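PDB 3MEZ: mannose-specific lectin 3 chain 2 from Crocus vernus, which probably binds mannose as one of the two kinds of bulb-type lectin chain that make up a heterotetrameric crocus lectin. Local coordinates for residues B[24-29]-B[38-43]; B[16-21]-B[30-35]; B[50-55]-B[77-82]. All blocks are in the same frame, centred on the assembly; numbering follows the deposited sequence.

Interaction 1: residues B[24-29]-B[38-43]; sequences RDYSLV and LTKGSK. Unlike the reference sequence in segment 38-43: Ser42 (reference Gly), Lys43 (reference Gln).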
loop_
_atom_site.group_PDB
_atom_site.type_symbol
_atom_site.label_atom_id
_atom_site.label_comp_id
_atom_site.label_asym_id
_atom_site.label_seq_id
_atom_site.Cartn_x
_atom_site.Cartn_y
_atom_site.Cartn_z
ATOM N N ARG B 24 -20.733 -1.857 -5.907
ATOM C CA ARG B 24 -22.105 -1.387 -5.916
ATOM C C ARG B 24 -22.277 -0.424 -4.754
ATOM O O ARG B 24 -21.524 0.454 -4.641
ATOM C CB ARG B 24 -23.097 -2.521 -5.896
ATOM C CG ARG B 24 -22.873 -3.486 -6.993
ATOM C CD ARG B 24 -24.025 -4.462 -7.240
ATOM N NE ARG B 24 -23.821 -5.308 -8.397
ATOM C CZ ARG B 24 -24.609 -6.306 -8.750
ATOM N NH1 ARG B 24 -25.638 -6.597 -8.052
ATOM N NH2 ARG B 24 -24.358 -7.005 -9.802
ATOM N N ASP B 25 -23.283 -0.633 -3.917
ATOM C CA ASP B 25 -23.509 0.185 -2.754
ATOM C C ASP B 25 -22.896 -0.347 -1.469
ATOM O O ASP B 25 -23.118 0.191 -0.452
ATOM C CB ASP B 25 -24.992 0.543 -2.573
ATOM C CG ASP B 25 -25.886 -0.648 -2.455
ATOM O OD1 ASP B 25 -25.486 -1.759 -2.784
ATOM O OD2 ASP B 25 -27.029 -0.443 -2.068
ATOM N N TYR B 26 -22.118 -1.408 -1.572
ATOM C CA TYR B 26 -21.409 -2.028 -0.463
ATOM C C TYR B 26 -20.011 -1.458 -0.289
ATOM O O TYR B 26 -19.347 -1.174 -1.221
ATOM C CB TYR B 26 -21.283 -3.535 -0.647
ATOM C CG TYR B 26 -22.565 -4.290 -0.775
ATOM C CD1 TYR B 26 -22.983 -4.755 -1.983
ATOM C CD2 TYR B 26 -23.354 -4.538 0.308
ATOM C CE1 TYR B 26 -24.134 -5.434 -2.100
ATOM C CE2 TYR B 26 -24.501 -5.219 0.201
ATOM C CZ TYR B 26 -24.889 -5.666 -1.002
ATOM O OH TYR B 26 -26.041 -6.324 -1.126
ATOM N N SER B 27 -19.605 -1.315 0.949
ATOM C CA SER B 27 -18.233 -1.042 1.301
ATOM C C SER B 27 -17.744 -1.801 2.539
ATOM O O SER B 27 -18.471 -2.004 3.453
ATOM C CB SER B 27 -18.052 0.447 1.488
ATOM O OG SER B 27 -18.858 0.943 2.508
ATOM N N LEU B 28 -16.497 -2.202 2.544
ATOM C CA LEU B 28 -15.862 -2.677 3.741
ATOM C C LEU B 28 -14.821 -1.697 4.154
ATOM O O LEU B 28 -13.837 -1.617 3.511
ATOM C CB LEU B 28 -15.174 -3.977 3.430
ATOM C CG LEU B 28 -14.993 -5.208 4.310
ATOM C CD1 LEU B 28 -13.674 -5.810 4.170
ATOM C CD2 LEU B 28 -15.367 -5.044 5.727
ATOM N N VAL B 29 -15.049 -1.015 5.260
ATOM C CA VAL B 29 -14.177 0.047 5.763
ATOM C C VAL B 29 -13.390 -0.299 7.042
ATOM O O VAL B 29 -13.944 -0.700 8.015
ATOM C CB VAL B 29 -14.975 1.324 6.080
ATOM C CG1 VAL B 29 -14.069 2.419 6.419
ATOM C CG2 VAL B 29 -15.861 1.724 4.950
ATOM N N LEU B 38 -18.748 -3.498 7.426
ATOM C CA LEU B 38 -19.281 -3.731 6.132
ATOM C C LEU B 38 -20.697 -3.168 6.032
ATOM O O LEU B 38 -21.569 -3.572 6.724
ATOM C CB LEU B 38 -19.216 -5.204 5.874
ATOM C CG LEU B 38 -19.970 -5.862 4.774
ATOM C CD1 LEU B 38 -20.397 -4.904 3.771
ATOM C CD2 LEU B 38 -19.194 -6.926 4.187
ATOM N N THR B 39 -20.886 -2.214 5.146
ATOM C CA THR B 39 -22.136 -1.510 5.057
ATOM C C THR B 39 -22.715 -1.431 3.669
ATOM O O THR B 39 -22.022 -1.527 2.728
ATOM C CB THR B 39 -22.022 -0.112 5.530
ATOM O OG1 THR B 39 -20.992 0.532 4.821
ATOM C CG2 THR B 39 -21.723 -0.079 6.945
ATOM N N LYS B 40 -24.016 -1.196 3.622
ATOM C CA LYS B 40 -24.787 -1.086 2.418
ATOM C C LYS B 40 -25.525 0.236 2.369
ATOM O O LYS B 40 -26.096 0.666 3.352
ATOM C CB LYS B 40 -25.743 -2.264 2.307
ATOM C CG LYS B 40 -26.396 -2.444 0.975
ATOM C CD LYS B 40 -27.654 -3.220 1.080
ATOM C CE LYS B 40 -28.202 -3.629 -0.251
ATOM N NZ LYS B 40 -28.762 -2.539 -1.040
ATOM N N GLY B 41 -25.491 0.883 1.209
ATOM C CA GLY B 41 -26.139 2.158 0.990
ATOM C C GLY B 41 -25.378 3.367 1.455
ATOM O O GLY B 41 -25.675 3.937 2.454
ATOM N N SER B 42 -24.381 3.764 0.688
ATOM C CA SER B 42 -23.391 4.748 1.123
ATOM C C SER B 42 -23.384 5.105 2.601
ATOM O O SER B 42 -23.702 6.231 2.948
ATOM C CB SER B 42 -23.206 6.001 0.224
ATOM O OG SER B 42 -24.356 6.419 -0.442
ATOM N N LYS B 43 -22.904 4.171 3.427
ATOM C CA LYS B 43 -22.595 4.434 4.824
ATOM C C LYS B 43 -23.516 3.900 5.878
ATOM O O LYS B 43 -23.147 3.881 7.029
ATOM C CB LYS B 43 -22.637 5.944 5.065
ATOM C CG LYS B 43 -21.409 6.752 4.792
ATOM C CD LYS B 43 -21.768 7.884 3.880
ATOM C CE LYS B 43 -21.200 7.693 2.473
ATOM N NZ LYS B 43 -20.654 8.955 1.976
HETATM O O HOH W 1 -21.722 1.259 1.522
HETATM O O HOH W 2 -18.767 0.218 5.729
#
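Thr39 O is gripped by Ser27 N at 3.0 Å, by water 1, and more weakly by the C-H of Tyr26 CA. Thr39 N returns a bond to Ser27 O, also at 3.0 Å, so Ser27 and Thr39 form the hydrogen-bonded pair of this antiparallel hairpin, between the non-hydrogen-bonded pairs Tyr26–Lys40 and Leu28–Leu38. Water 1 also donates to Asp25 O and accepts from Ser27 OG, 3.0 Å from the water. Past the ladder, Gly41 N donates to Asp25 O at 3.0 Å.

On the face of Tyr26 and Lys40, the lysine chain runs obliquely past the ring, CG 3.4 Å from Tyr26 CE2. A bend at its last torsion (chi4 -71°) swings NZ to the syn side of Asp25 OD2, 2.9 Å away, in a salt bridge. Farther along this face Leu28 CD2 rests on Leu38 CB at 3.9 Å, and these leucines pack on Leu93 and Leu95 of strand 92-95.

This face is thus apolar toward the hairpin's connecting loop and ionic at the open end, where the partly exposed Asp25–Lys40 pair probably helps keep the aliphatic lysine chain against the tyrosine.

Interaction 2: residues B[16-21]-B[30-35]; sequences YDNAQL and MRDDCN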
loop_
_atom_site.group_PDB
_atom_site.type_symbol
_atom_site.label_atom_id
_atom_site.label_comp_id
_atom_site.label_asym_id
_atom_site.label_seq_id
_atom_site.Cartn_x
_atom_site.Cartn_y
_atom_site.Cartn_z
ATOM N N TYR B 16 -6.032 0.820 6.388
ATOM C CA TYR B 16 -6.081 1.626 7.572
ATOM C C TYR B 16 -6.676 3.014 7.352
ATOM O O TYR B 16 -6.745 3.486 6.259
ATOM C CB TYR B 16 -4.706 1.699 8.223
ATOM C CG TYR B 16 -3.631 2.206 7.322
ATOM C CD1 TYR B 16 -2.870 1.351 6.586
ATOM C CD2 TYR B 16 -3.404 3.539 7.185
ATOM C CE1 TYR B 16 -1.927 1.783 5.760
ATOM C CE2 TYR B 16 -2.455 3.998 6.357
ATOM C CZ TYR B 16 -1.713 3.128 5.644
ATOM O OH TYR B 16 -0.789 3.608 4.829
ATOM N N ASP B 17 -7.130 3.627 8.424
ATOM C CA ASP B 17 -7.558 4.989 8.398
ATOM C C ASP B 17 -8.617 5.295 7.343
ATOM O O ASP B 17 -8.450 6.175 6.582
ATOM C CB ASP B 17 -6.361 5.881 8.201
ATOM C CG ASP B 17 -6.598 7.276 8.651
ATOM O OD1 ASP B 17 -7.515 7.516 9.394
ATOM O OD2 ASP B 17 -5.876 8.121 8.216
ATOM N N ASN B 18 -9.662 4.485 7.334
ATOM C CA ASN B 18 -10.844 4.636 6.498
ATOM C C ASN B 18 -10.716 4.149 5.064
ATOM O O ASN B 18 -11.594 4.315 4.297
ATOM C CB ASN B 18 -11.350 6.045 6.507
ATOM C CG ASN B 18 -11.609 6.540 7.869
ATOM O OD1 ASN B 18 -12.257 5.902 8.638
ATOM N ND2 ASN B 18 -11.115 7.689 8.165
ATOM N N ALA B 19 -9.629 3.477 4.771
ATOM C CA ALA B 19 -9.484 2.776 3.521
ATOM C C ALA B 19 -10.582 1.703 3.372
ATOM O O ALA B 19 -11.030 1.182 4.320
ATOM C CB ALA B 19 -8.182 2.164 3.457
ATOM N N GLN B 20 -11.015 1.442 2.154
ATOM C CA GLN B 20 -12.088 0.519 1.918
ATOM C C GLN B 20 -11.976 -0.337 0.674
ATOM O O GLN B 20 -11.239 -0.045 -0.232
ATOM C CB GLN B 20 -13.424 1.243 1.884
ATOM C CG GLN B 20 -13.605 2.126 0.703
ATOM C CD GLN B 20 -14.940 2.855 0.664
ATOM O OE1 GLN B 20 -15.351 3.468 1.599
ATOM N NE2 GLN B 20 -15.580 2.787 -0.440
ATOM N N LEU B 21 -12.756 -1.402 0.692
ATOM C CA LEU B 21 -13.172 -2.114 -0.480
ATOM C C LEU B 21 -14.591 -1.677 -0.769
ATOM O O LEU B 21 -15.309 -1.361 0.127
ATOM C CB LEU B 21 -13.154 -3.602 -0.288
ATOM C CG LEU B 21 -11.908 -4.330 0.161
ATOM C CD1 LEU B 21 -12.108 -5.764 0.283
ATOM C CD2 LEU B 21 -10.742 -4.038 -0.691
ATOM N N MET B 30 -12.084 -0.119 6.997
ATOM C CA MET B 30 -11.274 -0.183 8.188
ATOM C C MET B 30 -11.222 1.227 8.718
ATOM O O MET B 30 -10.446 2.029 8.307
ATOM C CB MET B 30 -9.885 -0.703 7.900
ATOM C CG MET B 30 -9.014 -0.814 9.084
ATOM S SD MET B 30 -9.586 -2.050 10.261
ATOM C CE MET B 30 -9.839 -1.141 11.683
ATOM N N ARG B 31 -12.113 1.495 9.641
ATOM C CA ARG B 31 -12.336 2.808 10.182
ATOM C C ARG B 31 -11.216 3.301 11.082
ATOM O O ARG B 31 -10.500 2.535 11.652
ATOM C CB ARG B 31 -13.672 2.848 10.925
ATOM C CG ARG B 31 -14.902 2.581 10.097
ATOM C CD ARG B 31 -16.180 2.713 10.912
ATOM N NE ARG B 31 -17.360 2.826 10.068
ATOM C CZ ARG B 31 -18.622 2.844 10.482
ATOM N NH1 ARG B 31 -18.917 2.759 11.741
ATOM N NH2 ARG B 31 -19.580 2.971 9.622
ATOM N N ASP B 32 -11.139 4.611 11.231
ATOM C CA ASP B 32 -10.145 5.255 12.060
ATOM C C ASP B 32 -10.371 5.023 13.555
ATOM O O ASP B 32 -9.609 5.472 14.341
ATOM C CB ASP B 32 -10.003 6.744 11.751
ATOM C CG ASP B 32 -11.292 7.503 11.882
ATOM O OD1 ASP B 32 -12.148 7.123 12.659
ATOM O OD2 ASP B 32 -11.470 8.471 11.179
ATOM N N ASP B 33 -11.465 4.368 13.900
ATOM C CA ASP B 33 -11.764 3.981 15.270
ATOM C C ASP B 33 -11.511 2.524 15.614
ATOM O O ASP B 33 -11.899 2.097 16.644
ATOM C CB ASP B 33 -13.151 4.414 15.684
ATOM C CG ASP B 33 -14.241 3.521 15.160
ATOM O OD1 ASP B 33 -13.971 2.620 14.371
ATOM O OD2 ASP B 33 -15.387 3.767 15.506
ATOM N N CYS B 34 -10.838 1.809 14.726
ATOM C CA CYS B 34 -10.426 0.419 14.892
ATOM C C CYS B 34 -11.503 -0.622 14.608
ATOM O O CYS B 34 -11.272 -1.766 14.800
ATOM C CB CYS B 34 -9.788 0.165 16.256
ATOM S SG CYS B 34 -8.651 -1.212 16.344
ATOM N N ASN B 35 -12.648 -0.170 14.134
ATOM C CA ASN B 35 -13.762 -1.013 13.737
ATOM C C ASN B 35 -13.769 -1.290 12.234
ATOM O O ASN B 35 -13.676 -0.394 11.446
ATOM C CB ASN B 35 -15.098 -0.392 14.191
ATOM C CG ASN B 35 -16.235 -1.411 14.319
ATOM O OD1 ASN B 35 -16.021 -2.579 14.324
ATOM N ND2 ASN B 35 -17.441 -0.929 14.421
HETATM O O HOH W 3 -7.767 2.353 10.886
HETATM O O HOH W 4 -8.789 9.667 9.942
#
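The amide of Asn18 clasps Asp32 with both its ends, giving and taking a hydrogen bond at once. Its OD1 accepts from Asp32 N at 3.1 Å, while ND2 donates to Asp32 OD2, also at 3.1 Å and nearly straight (167°). Neither acceptor is met in its own plane: Asp32 N sits well above the amide, and ND2 comes in from above the carboxylate, the two flat groups being turned 72° apart. CG of Asn18 lies beside its backbone N (chi1 -55°), which folds the amide back over the 30-35 loop although the CA–CB bond leaves it.

Behind this clasp, Asn18 N donates to Met30 O at 2.8 Å and Met30 N to Ala19 O at 3.2 Å. Asp17 OD1 and Asp32 OD2, two probably negative atoms, come within 4.4 Å of each other; water 4 donates to both, which should soften their repulsion. Water 3 makes a second bridge, accepting from Asp17 N and donating to Arg31 O.

Each segment is itself tightly turned. Tyr16 to Ala19 make a type I' turn and Arg31 to Cys34 a type I turn, overlapped by an Asx turn in which Asp33 OD1 accepts from Asn35 N. Cys34 is disulfide-bonded to Cys59, and Tyr16 OH is bonded to Ile2 N of the second subunit, another copy of this protein.

The first turn carries the chain from strand 14-16 of one sheet to strand 20-23 of another, a corner between sheets of the beta-prism II fold of bulb-type lectins.

Interaction 3: residues B[50-55]-B[77-82]; sequences SGTSGR and NTVFVS. Unlike the reference sequence in segment 77-82: Thr78 (reference Ser).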
loop_
_atom_site.group_PDB
_atom_site.type_symbol
_atom_site.label_atom_id
_atom_site.label_comp_id
_atom_site.label_asym_id
_atom_site.label_seq_id
_atom_site.Cartn_x
_atom_site.Cartn_y
_atom_site.Cartn_z
ATOM N N SER B 50 -16.676 -5.825 13.062
ATOM C CA SER B 50 -15.841 -6.491 14.017
ATOM C C SER B 50 -16.232 -6.126 15.442
ATOM O O SER B 50 -15.931 -6.824 16.337
ATOM C CB SER B 50 -14.371 -6.211 13.754
ATOM O OG SER B 50 -14.110 -4.879 13.865
ATOM N N GLY B 51 -16.932 -5.033 15.608
ATOM C CA GLY B 51 -17.224 -4.488 16.907
ATOM C C GLY B 51 -16.015 -4.168 17.759
ATOM O O GLY B 51 -15.975 -4.496 18.894
ATOM N N THR B 52 -15.018 -3.544 17.157
ATOM C CA THR B 52 -13.788 -3.221 17.831
ATOM C C THR B 52 -13.552 -1.745 17.899
ATOM O O THR B 52 -12.464 -1.322 18.014
ATOM C CB THR B 52 -12.588 -3.905 17.220
ATOM O OG1 THR B 52 -12.564 -3.647 15.835
ATOM C CG2 THR B 52 -12.638 -5.372 17.453
ATOM N N SER B 53 -14.611 -0.972 17.842
ATOM C CA SER B 53 -14.521 0.459 17.942
ATOM C C SER B 53 -13.937 0.899 19.260
ATOM O O SER B 53 -14.287 0.379 20.276
ATOM C CB SER B 53 -15.910 1.018 17.792
ATOM O OG SER B 53 -15.999 2.305 18.235
ATOM N N GLY B 54 -13.018 1.848 19.229
ATOM C CA GLY B 54 -12.347 2.327 20.410
ATOM C C GLY B 54 -11.175 1.506 20.908
ATOM O O GLY B 54 -10.563 1.817 21.890
ATOM N N ARG B 55 -10.877 0.434 20.217
ATOM C CA ARG B 55 -9.720 -0.370 20.517
ATOM C C ARG B 55 -8.364 0.215 20.133
ATOM O O ARG B 55 -7.359 -0.309 20.517
ATOM C CB ARG B 55 -9.872 -1.780 19.971
ATOM C CG ARG B 55 -10.817 -2.635 20.736
ATOM C CD ARG B 55 -10.115 -3.491 21.763
ATOM N NE ARG B 55 -10.983 -4.478 22.386
ATOM C CZ ARG B 55 -10.578 -5.631 22.931
ATOM N NH1 ARG B 55 -9.296 -5.968 22.956
ATOM N NH2 ARG B 55 -11.474 -6.451 23.481
ATOM N N ASN B 77 -0.407 -5.665 18.672
ATOM C CA ASN B 77 -1.320 -6.605 19.307
ATOM C C ASN B 77 -2.552 -6.783 18.415
ATOM O O ASN B 77 -3.041 -5.844 17.870
ATOM C CB ASN B 77 -1.798 -6.149 20.691
ATOM C CG ASN B 77 -0.667 -5.807 21.666
ATOM O OD1 ASN B 77 0.251 -6.558 21.854
ATOM N ND2 ASN B 77 -0.796 -4.673 22.310
ATOM N N THR B 78 -3.051 -8.000 18.310
ATOM C CA THR B 78 -4.214 -8.240 17.512
ATOM C C THR B 78 -5.465 -8.026 18.334
ATOM O O THR B 78 -5.687 -8.660 19.294
ATOM C CB THR B 78 -4.206 -9.622 16.922
ATOM O OG1 THR B 78 -4.412 -10.562 17.954
ATOM C CG2 THR B 78 -2.923 -9.919 16.363
ATOM N N VAL B 79 -6.208 -7.036 17.943
ATOM C CA VAL B 79 -7.536 -6.679 18.388
ATOM C C VAL B 79 -8.685 -7.635 17.989
ATOM O O VAL B 79 -9.664 -7.747 18.683
ATOM C CB VAL B 79 -7.793 -5.257 17.968
ATOM C CG1 VAL B 79 -9.129 -4.862 18.169
ATOM C CG2 VAL B 79 -6.931 -4.360 18.796
ATOM N N PHE B 80 -8.595 -8.220 16.809
ATOM C CA PHE B 80 -9.600 -9.133 16.288
ATOM C C PHE B 80 -8.935 -10.071 15.316
ATOM O O PHE B 80 -8.140 -9.649 14.566
ATOM C CB PHE B 80 -10.693 -8.326 15.586
ATOM C CG PHE B 80 -11.558 -9.110 14.661
ATOM C CD1 PHE B 80 -12.801 -9.514 15.051
ATOM C CD2 PHE B 80 -11.154 -9.419 13.401
ATOM C CE1 PHE B 80 -13.598 -10.229 14.193
ATOM C CE2 PHE B 80 -11.938 -10.116 12.573
ATOM C CZ PHE B 80 -13.163 -10.512 12.962
ATOM N N VAL B 81 -9.270 -11.340 15.325
ATOM C CA VAL B 81 -8.851 -12.197 14.269
ATOM C C VAL B 81 -9.987 -13.104 13.821
ATOM O O VAL B 81 -10.788 -13.524 14.609
ATOM C CB VAL B 81 -7.662 -13.052 14.644
ATOM C CG1 VAL B 81 -7.144 -13.727 13.466
ATOM C CG2 VAL B 81 -6.602 -12.253 15.220
ATOM N N SER B 82 -10.039 -13.392 12.543
ATOM C CA SER B 82 -10.977 -14.343 12.035
ATOM C C SER B 82 -10.516 -15.759 12.388
ATOM O O SER B 82 -9.393 -15.958 12.787
ATOM C CB SER B 82 -11.197 -14.132 10.549
ATOM O OG SER B 82 -10.088 -14.477 9.828
#
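Val79 CG1 touches two residues of the 50-55 loop at once: Thr52 CG2 at 3.6 Å and Arg55 CB, likewise at 3.6 Å. With CG1 anti to its backbone N (chi1 171°), the valine puts that one methyl between them. Thr52 crosses it obliquely, methyl to methyl, whereas Arg55 slides past in the opposite direction, so that its CB, CG and CD all lie near the same methyl; the arginine contributes aliphatic carbon here, not charge. Next to this, Thr52 CG2 also reaches Phe80 CB at 4.0 Å. Ser50 completes the first shell by laying CB over one face of the Phe80 ring, a CH-pi contact 4.1 Å from the centroid and 20° off the ring normal, shifted toward the rim on the CD1 side.

Two consecutive residues can both face the loop because Val79 and Phe80 form a classic beta bulge opposite Ile71, and the chain turns a corner at Val79. Strand 78-81 is an outer strand of its sheet within this chain, while the 50-55 loop leaves strand 45-49, an outer strand of another; the contact therefore packs the margins of two sheets of the beta-prism II fold together. Ile71, from the neighbouring strand 69-72, touches Ser50, Thr52 and Phe80.

Farther out, polar bonds set the loop. Thr52 to Arg55 make a type II turn, closed by Arg55 N on Thr52 O at 3.2 Å. The hydroxyl of Thr52 is bonded to Cys34 O, and that of Ser50 to Asn35 OD1 and Leu36 N; this leaves the carbons CG2 of Thr52 and CB of Ser50 to meet the bulge. Val79 and Arg55 both also pack against Cys34.

From the N terminus, 16-21 opens interaction 2 and 24-29 opens interaction 1 before 30-35 closes interaction 2 and 38-43 closes interaction 1, so the two cross. They share one sheet: strand 26-30 lies between strands 20-23 and 36-40, and Leu28 N probably bonds to Leu21 O. Interaction 3 comes later, in series, its 50-55 loop waiting for 77-82 to close a longer excursion through strands 60-63 and 69-72 of another sheet. That loop rests on interaction 2, where Asp33 O meets Gly54 N at 2.8 Å. Interactions 1 and 3 do not touch, their nearest atoms being about 6 Å apart; the 30-35 loop, which ends the hairpin, meets the 50-55 loop that packs on the bulge.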